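Local coordinates for protein malic enzyme (Entamoeba histolytica, PDB 3NV9) that probably catalyses the oxidative decarboxylation of malate to pyruvate with NAD or NADP as acceptor, at residues P245-N259 with K273-S287. Sequence-based numbering, arbitrary orientation.
Sequences PKKIVMFDSKGSLHN and KWEICETTNPSKFGS. With SO4 (sulfate ion), chain G.
Met250 of strand 248-252 and Leu257, just past the short antiparallel strand 255-256, pack against Ile276 and Cys277 of helix 271-279 at the margin of the Rossmann-type NAD-binding domain, a worked example of a helix and its following loop closing over a sheet edge. Met250 CE reaches the two branches of Ile276, lying a tight 3.4 Å from CD1, while Leu257 sets its CG 3.6 Å from Cys277 SG. Beyond the helix, the amide of Asn281 bonds to the hairpin and to its own loop. With CG anti to the backbone N (chi1 176°), it extends to the hairpin, where ND2 gives a nearly straight bond of 2.6 Å to Leu257 O, arriving from above that carbonyl plane, and a weak one to Ser256 OG; OD1 accepts from Phe285 N of its own loop, and bonds at both ends of the amide fix its rotation. Ser256 OG in turn donates in plane to a lone pair of Phe285 O at 2.7 Å, and a water links the same carbonyl to Ser256 N. Nearer the surface, Lys284 crosses His258, its CG over one ring face, before NZ bonds Asn259 OD1 at 3.0 Å. At the far end Lys273 NZ meets the anti lone pair of Asp252 OD2 in a salt bridge shared with Arg261. Strand 248-252 pairs with strand 222-225 on its other edge, and helices 229-240 and 288-292 pack on Met250 and Phe251 respectively.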
ATOM      1  N   PRO A 245     -13.068 -40.383   1.343  1.00 39.20           N
ATOM      2  CA  PRO A 245     -13.771 -39.787   0.186  1.00 39.41           C
ATOM      3  C   PRO A 245     -15.094 -40.480  -0.161  1.00 39.60           C
ATOM      4  O   PRO A 245     -16.011 -39.821  -0.634  1.00 40.09           O
ATOM      5  CB  PRO A 245     -12.763 -39.914  -0.971  1.00 39.52           C
ATOM      6  CG  PRO A 245     -11.460 -40.151  -0.350  1.00 39.50           C
ATOM      7  CD  PRO A 245     -11.723 -40.863   0.971  1.00 39.76           C
ATOM      8  N   LYS A 246     -15.216 -41.774   0.129  1.00 39.97           N
ATOM      9  CA  LYS A 246     -16.424 -42.539  -0.203  1.00 40.24           C
ATOM     10  C   LYS A 246     -17.643 -42.085   0.628  1.00 40.14           C
ATOM     11  O   LYS A 246     -18.819 -42.286   0.223  1.00 39.41           O
ATOM     12  CB  LYS A 246     -16.203 -44.042   0.004  1.00 41.40           C
ATOM     13  CG  LYS A 246     -15.110 -44.720  -0.871  1.00 44.00           C
ATOM     14  CD  LYS A 246     -15.276 -46.271  -0.797  1.00 50.59           C
ATOM     15  CE  LYS A 246     -13.946 -47.060  -0.894  1.00 53.74           C
ATOM     16  NZ  LYS A 246     -13.223 -46.792  -2.172  1.00 51.35           N
ATOM     17  N   LYS A 247     -17.365 -41.473   1.783  1.00 38.64           N
ATOM     18  CA  LYS A 247     -18.434 -41.095   2.716  1.00 38.10           C
ATOM     19  C   LYS A 247     -18.885 -39.625   2.539  1.00 37.26           C
ATOM     20  O   LYS A 247     -19.660 -39.112   3.343  1.00 37.19           O
ATOM     21  CB  LYS A 247     -17.990 -41.330   4.172  1.00 37.60           C
ATOM     22  CG  LYS A 247     -17.661 -42.787   4.561  1.00 38.07           C
ATOM     23  CD  LYS A 247     -17.806 -42.924   6.101  1.00 39.43           C
ATOM     24  CE  LYS A 247     -17.244 -44.238   6.681  1.00 38.78           C
ATOM     25  NZ  LYS A 247     -15.795 -44.410   6.350  1.00 38.12           N
ATOM     26  N   ILE A 248     -18.379 -38.982   1.495  1.00 36.79           N
ATOM     27  CA  ILE A 248     -18.486 -37.534   1.272  1.00 36.19           C
ATOM     28  C   ILE A 248     -19.369 -37.208   0.033  1.00 36.42           C
ATOM     29  O   ILE A 248     -19.169 -37.780  -1.031  1.00 35.84           O
ATOM     30  CB  ILE A 248     -17.049 -36.934   1.088  1.00 35.95           C
ATOM     31  CG1 ILE A 248     -16.399 -36.676   2.448  1.00 34.26           C
ATOM     32  CG2 ILE A 248     -17.062 -35.622   0.348  1.00 36.24           C
ATOM     33  CD1 ILE A 248     -15.015 -36.210   2.328  1.00 34.98           C
ATOM     34  N   VAL A 249     -20.337 -36.298   0.161  1.00 35.52           N
ATOM     35  CA  VAL A 249     -20.994 -35.797  -1.038  1.00 35.53           C
ATOM     36  C   VAL A 249     -20.880 -34.269  -1.135  1.00 35.58           C
ATOM     37  O   VAL A 249     -21.282 -33.575  -0.186  1.00 34.74           O
ATOM     38  CB  VAL A 249     -22.534 -35.986  -1.023  1.00 35.63           C
ATOM     39  CG1 VAL A 249     -23.070 -36.052  -2.450  1.00 34.20           C
ATOM     40  CG2 VAL A 249     -22.997 -37.097  -0.135  1.00 35.93           C
ATOM     41  N   MET A 250     -20.434 -33.759  -2.280  1.00 35.35           N
ATOM     42  CA  MET A 250     -20.624 -32.331  -2.603  1.00 37.08           C
ATOM     43  C   MET A 250     -21.824 -31.999  -3.572  1.00 38.10           C
ATOM     44  O   MET A 250     -22.057 -32.717  -4.543  1.00 38.62           O
ATOM     45  CB  MET A 250     -19.313 -31.756  -3.120  1.00 36.18           C
ATOM     46  CG  MET A 250     -19.400 -30.362  -3.625  1.00 37.57           C
ATOM     47  SD  MET A 250     -17.797 -29.586  -3.425  1.00 41.94           S
ATOM     48  CE  MET A 250     -16.912 -29.910  -4.904  1.00 39.76           C
ATOM     49  N   PHE A 251     -22.569 -30.917  -3.323  1.00 38.83           N
ATOM     50  CA  PHE A 251     -23.603 -30.463  -4.286  1.00 39.64           C
ATOM     51  C   PHE A 251     -23.277 -29.108  -4.931  1.00 40.53           C
ATOM     52  O   PHE A 251     -22.825 -28.174  -4.251  1.00 41.00           O
ATOM     53  CB  PHE A 251     -24.992 -30.390  -3.663  1.00 38.68           C
ATOM     54  CG  PHE A 251     -25.534 -31.711  -3.194  1.00 39.64           C
ATOM     55  CD1 PHE A 251     -25.010 -32.342  -2.044  1.00 37.79           C
ATOM     56  CD2 PHE A 251     -26.606 -32.335  -3.878  1.00 39.42           C
ATOM     57  CE1 PHE A 251     -25.529 -33.590  -1.603  1.00 37.19           C
ATOM     58  CE2 PHE A 251     -27.157 -33.586  -3.419  1.00 37.05           C
ATOM     59  CZ  PHE A 251     -26.618 -34.209  -2.303  1.00 36.97           C
ATOM     60  N   ASP A 252     -23.488 -28.999  -6.247  1.00 40.81           N
ATOM     61  CA  ASP A 252     -23.503 -27.691  -6.893  1.00 40.53           C
ATOM     62  C   ASP A 252     -24.964 -27.274  -7.196  1.00 41.56           C
ATOM     63  O   ASP A 252     -25.900 -27.882  -6.647  1.00 40.65           O
ATOM     64  CB  ASP A 252     -22.591 -27.689  -8.112  1.00 40.38           C
ATOM     65  CG  ASP A 252     -23.119 -28.531  -9.221  1.00 37.13           C
ATOM     66  OD1 ASP A 252     -24.240 -29.045  -9.058  1.00 34.78           O
ATOM     67  OD2 ASP A 252     -22.411 -28.678 -10.234  1.00 33.97           O
ATOM     68  N   SER A 253     -25.168 -26.240  -8.022  1.00 42.86           N
ATOM     69  CA  SER A 253     -26.545 -25.767  -8.345  1.00 45.51           C
ATOM     70  C   SER A 253     -27.444 -26.842  -9.000  1.00 46.48           C
ATOM     71  O   SER A 253     -28.658 -26.896  -8.744  1.00 46.83           O
ATOM     72  CB  SER A 253     -26.530 -24.501  -9.215  1.00 45.65           C
ATOM     73  OG  SER A 253     -25.624 -24.595 -10.323  1.00 47.67           O
ATOM     74  N   LYS A 254     -26.809 -27.703  -9.796  1.00 46.90           N
ATOM     75  CA  LYS A 254     -27.460 -28.699 -10.628  1.00 47.59           C
ATOM     76  C   LYS A 254     -27.580 -30.095  -9.999  1.00 47.40           C
ATOM     77  O   LYS A 254     -27.951 -31.029 -10.701  1.00 47.88           O
ATOM     78  CB  LYS A 254     -26.677 -28.853 -11.927  1.00 47.37           C
ATOM     79  CG  LYS A 254     -26.140 -27.554 -12.521  1.00 49.87           C
ATOM     80  CD  LYS A 254     -26.246 -27.556 -14.050  1.00 51.57           C
ATOM     81  CE  LYS A 254     -26.551 -26.158 -14.595  1.00 54.24           C
ATOM     82  NZ  LYS A 254     -27.652 -25.483 -13.819  1.00 52.67           N
ATOM     83  N   GLY A 255     -27.246 -30.255  -8.713  1.00 46.88           N
ATOM     84  CA  GLY A 255     -27.240 -31.588  -8.058  1.00 45.00           C
ATOM     85  C   GLY A 255     -25.866 -32.169  -7.673  1.00 44.85           C
ATOM     86  O   GLY A 255     -24.812 -31.550  -7.939  1.00 44.84           O
ATOM     87  N   SER A 256     -25.863 -33.361  -7.062  1.00 43.32           N
ATOM     88  CA  SER A 256     -24.635 -33.910  -6.478  1.00 42.59           C
ATOM     89  C   SER A 256     -23.530 -34.111  -7.481  1.00 41.53           C
ATOM     90  O   SER A 256     -23.778 -34.179  -8.678  1.00 41.41           O
ATOM     91  CB  SER A 256     -24.867 -35.170  -5.641  1.00 42.33           C
ATOM     92  OG  SER A 256     -25.002 -36.350  -6.412  1.00 44.53           O
ATOM     93  N   LEU A 257     -22.308 -34.111  -6.975  1.00 40.37           N
ATOM     94  CA  LEU A 257     -21.148 -34.371  -7.774  1.00 39.80           C
ATOM     95  C   LEU A 257     -20.859 -35.877  -7.653  1.00 40.73           C
ATOM     96  O   LEU A 257     -20.997 -36.495  -6.570  1.00 38.96           O
ATOM     97  CB  LEU A 257     -19.961 -33.525  -7.317  1.00 39.31           C
ATOM     98  CG  LEU A 257     -19.807 -32.107  -7.890  1.00 37.91           C
ATOM     99  CD1 LEU A 257     -20.981 -31.226  -7.476  1.00 36.91           C
ATOM    100  CD2 LEU A 257     -18.464 -31.450  -7.509  1.00 33.28           C
ATOM    101  N   HIS A 258     -20.512 -36.454  -8.805  1.00 42.14           N
ATOM    102  CA  HIS A 258     -20.350 -37.910  -8.992  1.00 43.26           C
ATOM    103  C   HIS A 258     -19.734 -38.099 -10.371  1.00 44.16           C
ATOM    104  O   HIS A 258     -19.625 -37.135 -11.134  1.00 43.34           O
ATOM    105  CB  HIS A 258     -21.687 -38.660  -8.829  1.00 43.12           C
ATOM    106  CG  HIS A 258     -22.777 -38.221  -9.772  1.00 45.42           C
ATOM    107  ND1 HIS A 258     -22.659 -38.284 -11.147  1.00 47.20           N
ATOM    108  CD2 HIS A 258     -24.025 -37.744  -9.530  1.00 47.54           C
ATOM    109  CE1 HIS A 258     -23.776 -37.847 -11.707  1.00 48.97           C
ATOM    110  NE2 HIS A 258     -24.625 -37.516 -10.750  1.00 46.98           N
ATOM    111  N   ASN A 259     -19.309 -39.324 -10.691  1.00 46.15           N
ATOM    112  CA  ASN A 259     -18.580 -39.575 -11.955  1.00 47.48           C
ATOM    113  C   ASN A 259     -19.431 -39.527 -13.232  1.00 48.18           C
ATOM    114  O   ASN A 259     -18.879 -39.640 -14.314  1.00 47.63           O
ATOM    115  CB  ASN A 259     -17.708 -40.856 -11.902  1.00 47.43           C
ATOM    116  CG  ASN A 259     -18.526 -42.137 -11.758  1.00 48.13           C
ATOM    117  OD1 ASN A 259     -19.703 -42.199 -12.117  1.00 45.65           O
ATOM    118  ND2 ASN A 259     -17.884 -43.178 -11.225  1.00 49.91           N
ATOM    119  N   LYS A 273     -13.505 -29.544  -9.263  1.00 37.58           N
ATOM    120  CA  LYS A 273     -14.794 -30.218  -9.055  1.00 37.35           C
ATOM    121  C   LYS A 273     -14.751 -31.623  -9.679  1.00 37.78           C
ATOM    122  O   LYS A 273     -15.354 -32.567  -9.144  1.00 36.85           O
ATOM    123  CB  LYS A 273     -15.994 -29.414  -9.586  1.00 37.19           C
ATOM    124  CG  LYS A 273     -16.170 -27.996  -9.004  1.00 36.96           C
ATOM    125  CD  LYS A 273     -17.294 -27.210  -9.743  1.00 39.29           C
ATOM    126  CE  LYS A 273     -18.659 -27.930  -9.750  1.00 39.62           C
ATOM    127  NZ  LYS A 273     -19.731 -27.167 -10.468  1.00 41.80           N
ATOM    128  N   TRP A 274     -14.011 -31.749 -10.775  1.00 38.57           N
ATOM    129  CA  TRP A 274     -13.875 -33.022 -11.486  1.00 41.34           C
ATOM    130  C   TRP A 274     -13.171 -34.136 -10.668  1.00 42.01           C
ATOM    131  O   TRP A 274     -13.705 -35.264 -10.580  1.00 42.57           O
ATOM    132  CB  TRP A 274     -13.214 -32.824 -12.861  1.00 40.96           C
ATOM    133  CG  TRP A 274     -13.147 -34.123 -13.614  1.00 45.19           C
ATOM    134  CD1 TRP A 274     -12.023 -34.709 -14.169  1.00 44.29           C
ATOM    135  CD2 TRP A 274     -14.241 -35.031 -13.851  1.00 44.24           C
ATOM    136  NE1 TRP A 274     -12.377 -35.909 -14.737  1.00 47.22           N
ATOM    137  CE2 TRP A 274     -13.723 -36.126 -14.558  1.00 46.14           C
ATOM    138  CE3 TRP A 274     -15.609 -35.004 -13.551  1.00 45.09           C
ATOM    139  CZ2 TRP A 274     -14.530 -37.200 -14.962  1.00 47.62           C
ATOM    140  CZ3 TRP A 274     -16.410 -36.072 -13.929  1.00 44.15           C
ATOM    141  CH2 TRP A 274     -15.871 -37.155 -14.627  1.00 46.29           C
ATOM    142  N   GLU A 275     -12.019 -33.805 -10.062  1.00 42.58           N
ATOM    143  CA  GLU A 275     -11.300 -34.699  -9.124  1.00 43.50           C
ATOM    144  C   GLU A 275     -12.248 -35.185  -8.015  1.00 43.31           C
ATOM    145  O   GLU A 275     -12.291 -36.363  -7.670  1.00 43.88           O
ATOM    146  CB  GLU A 275     -10.081 -33.974  -8.554  1.00 43.87           C
ATOM    147  CG  GLU A 275      -9.435 -34.583  -7.273  1.00 48.18           C
ATOM    148  CD  GLU A 275      -8.604 -35.863  -7.530  1.00 53.01           C
ATOM    149  OE1 GLU A 275      -8.310 -36.169  -8.712  1.00 54.41           O
ATOM    150  OE2 GLU A 275      -8.258 -36.571  -6.548  1.00 54.05           O
ATOM    151  N   ILE A 276     -13.043 -34.257  -7.494  1.00 42.85           N
ATOM    152  CA  ILE A 276     -14.084 -34.556  -6.510  1.00 41.44           C
ATOM    153  C   ILE A 276     -15.234 -35.394  -7.085  1.00 41.27           C
ATOM    154  O   ILE A 276     -15.867 -36.166  -6.357  1.00 41.21           O
ATOM    155  CB  ILE A 276     -14.606 -33.216  -5.900  1.00 41.04           C
ATOM    156  CG1 ILE A 276     -13.527 -32.614  -5.004  1.00 39.81           C
ATOM    157  CG2 ILE A 276     -15.971 -33.374  -5.196  1.00 39.21           C
ATOM    158  CD1 ILE A 276     -13.696 -31.118  -4.741  1.00 40.93           C
ATOM    159  N   CYS A 277     -15.518 -35.227  -8.379  1.00 41.00           N
ATOM    160  CA  CYS A 277     -16.503 -36.063  -9.063  1.00 40.70           C
ATOM    161  C   CYS A 277     -16.030 -37.528  -9.162  1.00 41.24           C
ATOM    162  O   CYS A 277     -16.795 -38.445  -8.897  1.00 39.61           O
ATOM    163  CB  CYS A 277     -16.842 -35.497 -10.428  1.00 41.21           C
ATOM    164  SG  CYS A 277     -17.993 -34.048 -10.385  1.00 39.30           S
ATOM    165  N   GLU A 278     -14.754 -37.711  -9.499  1.00 41.73           N
ATOM    166  CA  GLU A 278     -14.123 -39.025  -9.578  1.00 43.03           C
ATOM    167  C   GLU A 278     -14.035 -39.807  -8.240  1.00 42.55           C
ATOM    168  O   GLU A 278     -14.176 -41.036  -8.221  1.00 42.26           O
ATOM    169  CB  GLU A 278     -12.708 -38.887 -10.161  1.00 43.46           C
ATOM    170  CG  GLU A 278     -12.604 -37.948 -11.323  1.00 47.63           C
ATOM    171  CD  GLU A 278     -11.785 -38.511 -12.483  1.00 53.30           C
ATOM    172  OE1 GLU A 278     -10.535 -38.292 -12.522  1.00 51.33           O
ATOM    173  OE2 GLU A 278     -12.418 -39.185 -13.346  1.00 56.02           O
ATOM    174  N   THR A 279     -13.829 -39.085  -7.126  1.00 41.95           N
ATOM    175  CA  THR A 279     -13.391 -39.704  -5.844  1.00 40.17           C
ATOM    176  C   THR A 279     -14.445 -39.765  -4.729  1.00 39.79           C
ATOM    177  O   THR A 279     -14.254 -40.444  -3.723  1.00 40.32           O
ATOM    178  CB  THR A 279     -12.146 -38.950  -5.288  1.00 40.30           C
ATOM    179  OG1 THR A 279     -12.447 -37.548  -5.216  1.00 38.65           O
ATOM    180  CG2 THR A 279     -10.941 -39.141  -6.183  1.00 37.47           C
ATOM    181  N   THR A 280     -15.558 -39.065  -4.886  1.00 38.73           N
ATOM    182  CA  THR A 280     -16.513 -38.932  -3.778  1.00 38.27           C
ATOM    183  C   THR A 280     -17.861 -39.491  -4.146  1.00 38.83           C
ATOM    184  O   THR A 280     -18.094 -39.808  -5.315  1.00 39.01           O
ATOM    185  CB  THR A 280     -16.643 -37.450  -3.295  1.00 38.10           C
ATOM    186  OG1 THR A 280     -17.122 -36.599  -4.361  1.00 35.61           O
ATOM    187  CG2 THR A 280     -15.268 -36.931  -2.789  1.00 36.94           C
ATOM    188  N   ASN A 281     -18.734 -39.631  -3.149  1.00 39.60           N
ATOM    189  CA  ASN A 281     -20.175 -39.854  -3.368  1.00 40.44           C
ATOM    190  C   ASN A 281     -20.442 -41.033  -4.326  1.00 41.99           C
ATOM    191  O   ASN A 281     -21.095 -40.843  -5.370  1.00 40.68           O
ATOM    192  CB  ASN A 281     -20.802 -38.549  -3.921  1.00 39.91           C
ATOM    193  CG  ASN A 281     -22.273 -38.686  -4.266  1.00 36.96           C
ATOM    194  OD1 ASN A 281     -23.053 -39.288  -3.531  1.00 39.17           O
ATOM    195  ND2 ASN A 281     -22.661 -38.094  -5.373  1.00 32.90           N
ATOM    196  N   PRO A 282     -19.913 -42.246  -3.987  1.00 43.16           N
ATOM    197  CA  PRO A 282     -20.022 -43.433  -4.846  1.00 43.97           C
ATOM    198  C   PRO A 282     -21.480 -43.703  -5.153  1.00 44.37           C
ATOM    199  O   PRO A 282     -21.819 -43.940  -6.294  1.00 44.47           O
ATOM    200  CB  PRO A 282     -19.463 -44.560  -3.965  1.00 44.54           C
ATOM    201  CG  PRO A 282     -18.575 -43.841  -2.976  1.00 45.10           C
ATOM    202  CD  PRO A 282     -19.394 -42.616  -2.660  1.00 43.42           C
ATOM    203  N   SER A 283     -22.306 -43.612  -4.112  1.00 44.92           N
ATOM    204  CA  SER A 283     -23.778 -43.670  -4.127  1.00 45.84           C
ATOM    205  C   SER A 283     -24.621 -42.777  -5.117  1.00 46.56           C
ATOM    206  O   SER A 283     -25.813 -43.023  -5.312  1.00 45.75           O
ATOM    207  CB  SER A 283     -24.231 -43.405  -2.691  1.00 45.80           C
ATOM    208  OG  SER A 283     -25.598 -43.652  -2.536  1.00 46.03           O
ATOM    209  N   LYS A 284     -24.024 -41.758  -5.740  1.00 47.56           N
ATOM    210  CA  LYS A 284     -24.780 -40.851  -6.631  1.00 48.34           C
ATOM    211  C   LYS A 284     -26.016 -40.212  -6.013  1.00 48.97           C
ATOM    212  O   LYS A 284     -27.054 -40.168  -6.661  1.00 49.94           O
ATOM    213  CB  LYS A 284     -25.230 -41.579  -7.895  1.00 48.31           C
ATOM    214  CG  LYS A 284     -24.460 -41.206  -9.153  1.00 49.74           C
ATOM    215  CD  LYS A 284     -23.154 -41.938  -9.282  1.00 50.97           C
ATOM    216  CE  LYS A 284     -22.872 -42.239 -10.759  1.00 53.02           C
ATOM    217  NZ  LYS A 284     -22.082 -43.474 -10.892  1.00 53.76           N
ATOM    218  N   PHE A 285     -25.928 -39.706  -4.786  1.00 49.20           N
ATOM    219  CA  PHE A 285     -27.106 -39.141  -4.115  1.00 49.42           C
ATOM    220  C   PHE A 285     -27.917 -38.195  -4.997  1.00 49.10           C
ATOM    221  O   PHE A 285     -27.358 -37.341  -5.676  1.00 50.03           O
ATOM    222  CB  PHE A 285     -26.697 -38.398  -2.852  1.00 49.55           C
ATOM    223  CG  PHE A 285     -26.416 -39.292  -1.678  1.00 49.72           C
ATOM    224  CD1 PHE A 285     -25.119 -39.414  -1.181  1.00 48.56           C
ATOM    225  CD2 PHE A 285     -27.455 -39.993  -1.054  1.00 49.57           C
ATOM    226  CE1 PHE A 285     -24.848 -40.219  -0.056  1.00 48.84           C
ATOM    227  CE2 PHE A 285     -27.208 -40.793   0.057  1.00 48.97           C
ATOM    228  CZ  PHE A 285     -25.892 -40.908   0.559  1.00 48.98           C
ATOM    229  N   GLY A 286     -29.235 -38.330  -4.951  1.00 48.28           N
ATOM    230  CA  GLY A 286     -30.086 -37.690  -5.923  1.00 47.82           C
ATOM    231  C   GLY A 286     -30.739 -36.433  -5.422  1.00 47.11           C
ATOM    232  O   GLY A 286     -31.405 -35.751  -6.185  1.00 46.99           O
ATOM    233  N   SER A 287     -30.571 -36.148  -4.131  1.00 46.19           N
ATOM    234  CA  SER A 287     -31.019 -34.884  -3.552  1.00 44.97           C
ATOM    235  C   SER A 287     -30.325 -34.591  -2.211  1.00 44.69           C
ATOM    236  O   SER A 287     -30.069 -35.516  -1.403  1.00 44.42           O
ATOM    237  CB  SER A 287     -32.536 -34.885  -3.362  1.00 44.38           C
ATOM    238  OG  SER A 287     -32.903 -35.661  -2.238  1.00 43.68           O
TER
HETATM  239  S   SO4 G 492     -22.106 -23.994  -6.964  1.00 70.38           S
HETATM  240  O1  SO4 G 492     -22.959 -24.595  -5.917  1.00 68.77           O
HETATM  241  O2  SO4 G 492     -21.005 -24.846  -7.419  1.00 71.31           O
HETATM  242  O3  SO4 G 492     -22.886 -23.642  -8.180  1.00 69.44           O
HETATM  243  O4  SO4 G 492     -21.459 -22.857  -6.325  1.00 71.93           O
HETATM  244  O   HOH W   1     -28.375 -34.726  -7.065  1.00 39.84           O
HETATM  245  O   HOH W   2     -19.858 -41.492  -8.418  1.00 46.99           O